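Local coordinates for protein Non-ribosomal peptide synthetase (Methanobrevibacter ruminantium, PDB 6VTJ) that probably carries a peptide intermediate on a phosphopantetheine-bearing thiolation domain and releases it reductively through a fused reductase domain, at residues Ala22-Ile27 and Lys72-Leu77. Residues are numbered along the deposited sequence; the frame is centred on the assembly and turned at random.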
ATOM      1  N   ALA A  22      -5.108  -0.535  33.566  1.00 34.52           N
ATOM      2  CA  ALA A  22      -4.128  -1.487  34.078  1.00 37.52           C
ATOM      3  C   ALA A  22      -3.473  -2.252  32.942  1.00 38.57           C
ATOM      4  O   ALA A  22      -2.279  -2.567  33.005  1.00 38.24           O
ATOM      5  CB  ALA A  22      -4.780  -2.458  35.062  1.00 39.50           C
ATOM      6  N   ILE A  23      -4.243  -2.563  31.895  1.00 39.10           N
ATOM      7  CA  ILE A  23      -3.671  -3.253  30.742  1.00 37.26           C
ATOM      8  C   ILE A  23      -2.646  -2.366  30.036  1.00 38.11           C
ATOM      9  O   ILE A  23      -1.532  -2.810  29.733  1.00 36.77           O
ATOM     10  CB  ILE A  23      -4.783  -3.714  29.786  1.00 39.84           C
ATOM     11  CG1 ILE A  23      -5.651  -4.778  30.460  1.00 39.68           C
ATOM     12  CG2 ILE A  23      -4.168  -4.258  28.534  1.00 40.25           C
ATOM     13  CD1 ILE A  23      -6.876  -5.160  29.681  1.00 36.39           C
ATOM     14  N   PHE A  24      -3.015  -1.112  29.739  1.00 37.20           N
ATOM     15  CA  PHE A  24      -2.038  -0.154  29.222  1.00 37.51           C
ATOM     16  C   PHE A  24      -0.755  -0.208  30.038  1.00 37.85           C
ATOM     17  O   PHE A  24       0.336  -0.403  29.495  1.00 42.00           O
ATOM     18  CB  PHE A  24      -2.590   1.272  29.260  1.00 37.77           C
ATOM     19  CG  PHE A  24      -3.416   1.673  28.066  1.00 33.45           C
ATOM     20  CD1 PHE A  24      -4.281   0.784  27.453  1.00 31.92           C
ATOM     21  CD2 PHE A  24      -3.360   2.980  27.591  1.00 35.54           C
ATOM     22  CE1 PHE A  24      -5.068   1.175  26.371  1.00 34.93           C
ATOM     23  CE2 PHE A  24      -4.134   3.383  26.514  1.00 35.56           C
ATOM     24  CZ  PHE A  24      -4.997   2.478  25.904  1.00 39.56           C
ATOM     25  N   SER A  25      -0.875  -0.065  31.356  1.00 33.53           N
ATOM     26  CA  SER A  25       0.322   0.061  32.180  1.00 38.18           C
ATOM     27  C   SER A  25       1.147  -1.225  32.186  1.00 36.03           C
ATOM     28  O   SER A  25       2.378  -1.175  32.230  1.00 39.06           O
ATOM     29  CB  SER A  25      -0.062   0.459  33.602  1.00 39.53           C
ATOM     30  OG  SER A  25      -0.147  -0.676  34.447  1.00 41.80           O
ATOM     31  N   SER A  26       0.499  -2.385  32.147  1.00 36.25           N
ATOM     32  CA  SER A  26       1.244  -3.642  32.155  1.00 37.05           C
ATOM     33  C   SER A  26       1.919  -3.893  30.812  1.00 44.16           C
ATOM     34  O   SER A  26       3.062  -4.369  30.758  1.00 45.70           O
ATOM     35  CB  SER A  26       0.304  -4.787  32.499  1.00 35.84           C
ATOM     36  OG  SER A  26       0.950  -6.030  32.352  1.00 53.50           O
ATOM     37  N   ILE A  27       1.227  -3.569  29.721  1.00 42.90           N
ATOM     38  CA  ILE A  27       1.755  -3.796  28.380  1.00 40.70           C
ATOM     39  C   ILE A  27       2.933  -2.871  28.105  1.00 43.12           C
ATOM     40  O   ILE A  27       3.979  -3.306  27.609  1.00 47.49           O
ATOM     41  CB  ILE A  27       0.625  -3.608  27.351  1.00 40.54           C
ATOM     42  CG1 ILE A  27      -0.373  -4.762  27.422  1.00 38.08           C
ATOM     43  CG2 ILE A  27       1.180  -3.487  25.973  1.00 47.39           C
ATOM     44  CD1 ILE A  27       0.187  -6.074  26.968  1.00 45.67           C
ATOM     45  N   LYS A  72      -7.790   6.412  21.470  1.00 40.62           N
ATOM     46  CA  LYS A  72      -6.412   6.228  21.909  1.00 39.09           C
ATOM     47  C   LYS A  72      -6.245   6.161  23.423  1.00 40.22           C
ATOM     48  O   LYS A  72      -5.167   5.778  23.885  1.00 36.48           O
ATOM     49  CB  LYS A  72      -5.533   7.354  21.345  1.00 44.62           C
ATOM     50  CG  LYS A  72      -5.597   7.468  19.815  1.00 46.28           C
ATOM     51  CD  LYS A  72      -5.043   8.798  19.319  1.00 45.97           C
ATOM     52  CE  LYS A  72      -5.240   8.922  17.808  1.00 52.12           C
ATOM     53  NZ  LYS A  72      -4.566  10.133  17.250  1.00 52.95           N
ATOM     54  N   THR A  73      -7.266   6.520  24.202  1.00 43.51           N
ATOM     55  CA  THR A  73      -7.185   6.539  25.661  1.00 43.13           C
ATOM     56  C   THR A  73      -8.092   5.478  26.281  1.00 41.42           C
ATOM     57  O   THR A  73      -9.071   5.045  25.659  1.00 40.10           O
ATOM     58  CB  THR A  73      -7.579   7.917  26.205  1.00 43.23           C
ATOM     59  OG1 THR A  73      -8.949   8.187  25.874  1.00 45.27           O
ATOM     60  CG2 THR A  73      -6.671   9.016  25.635  1.00 41.54           C
ATOM     61  N   PRO A  74      -7.800   5.034  27.514  1.00 40.39           N
ATOM     62  CA  PRO A  74      -8.707   4.077  28.171  1.00 39.99           C
ATOM     63  C   PRO A  74     -10.120   4.615  28.341  1.00 42.06           C
ATOM     64  O   PRO A  74     -11.082   3.840  28.278  1.00 40.43           O
ATOM     65  CB  PRO A  74      -8.030   3.826  29.527  1.00 39.77           C
ATOM     66  CG  PRO A  74      -6.613   4.258  29.356  1.00 39.16           C
ATOM     67  CD  PRO A  74      -6.663   5.390  28.382  1.00 42.59           C
ATOM     68  N   ARG A  75     -10.268   5.925  28.557  1.00 40.75           N
ATOM     69  CA  ARG A  75     -11.589   6.542  28.643  1.00 43.08           C
ATOM     70  C   ARG A  75     -12.380   6.306  27.359  1.00 41.57           C
ATOM     71  O   ARG A  75     -13.494   5.764  27.386  1.00 38.96           O
ATOM     72  CB  ARG A  75     -11.397   8.034  28.963  1.00 46.06           C
ATOM     73  CG  ARG A  75     -12.590   8.996  28.914  1.00 50.01           C
ATOM     74  CD  ARG A  75     -13.677   8.813  29.992  1.00 51.54           C
ATOM     75  NE  ARG A  75     -13.228   8.659  31.383  1.00 50.98           N
ATOM     76  CZ  ARG A  75     -12.956   9.653  32.228  1.00 52.63           C
ATOM     77  NH1 ARG A  75     -13.043  10.918  31.839  1.00 52.63           N
ATOM     78  NH2 ARG A  75     -12.584   9.371  33.477  1.00 51.23           N
ATOM     79  N   ALA A  76     -11.791   6.667  26.215  1.00 44.99           N
ATOM     80  CA  ALA A  76     -12.447   6.446  24.927  1.00 42.80           C
ATOM     81  C   ALA A  76     -12.658   4.959  24.650  1.00 40.45           C
ATOM     82  O   ALA A  76     -13.730   4.549  24.176  1.00 41.34           O
ATOM     83  CB  ALA A  76     -11.621   7.088  23.815  1.00 41.49           C
ATOM     84  N   LEU A  77     -11.656   4.132  24.956  1.00 38.67           N
ATOM     85  CA  LEU A  77     -11.787   2.696  24.724  1.00 38.80           C
ATOM     86  C   LEU A  77     -12.923   2.100  25.542  1.00 42.95           C
ATOM     87  O   LEU A  77     -13.603   1.171  25.094  1.00 45.63           O
ATOM     88  CB  LEU A  77     -10.475   1.993  25.056  1.00 41.30           C
ATOM     89  CG  LEU A  77      -9.573   1.646  23.876  1.00 42.27           C
ATOM     90  CD1 LEU A  77      -8.235   1.127  24.395  1.00 40.69           C
ATOM     91  CD2 LEU A  77     -10.243   0.617  22.963  1.00 39.26           C
TER
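The backbone N of L77 donates to the carbonyl O of T73 at 2.8 Å, and both residues lie against the ring of F24. The OG1 of T73 accepts the backbone N-H of A76 at 3.2 Å and nearly straight, 168° at the hydrogen. This is an N-cap: it closes the first turn of helix 74-82, and the ring of F24 lies against the start of that turn. Both segments belong to the four-helix carrier (thiolation) domain, where helix 15-28 packs on helix 74-82 in a buried, mostly apolar contact. F24 does the reaching for its side. Its CG is anti to the carbonyl carbon and beside the backbone N (chi1 -86°), which sets the ring against P74, L77 and the carbonyl of K72. P74 covers one ring face. Its CG sits 4.0 Å from the centroid of the F24 ring, 18° off the normal, a CH-pi contact offset toward the rim. The ring edge meets two different groups, the methyl CD1 of L77 and the carbonyl O of K72. The latter lies in the ring plane, 3.7 Å from CE2 of F24. With an alanine at F24, P74 CG and L77 CD1 would probably lose their aromatic partner and a gap would open between the two helices. F39 adds an edge-to-face ring contact to F24, while L52 of helix 46-58 and I68 of helix 65-70 also pack on it, so all four helices meet at this residue. K72 NZ hydrogen-bonds to the carbonyl O of A226, in the reductase part of the chain. L77 CD1 touches two edge carbons of the F24 ring, CE1 at 3.7 Å and CZ at 3.8 Å.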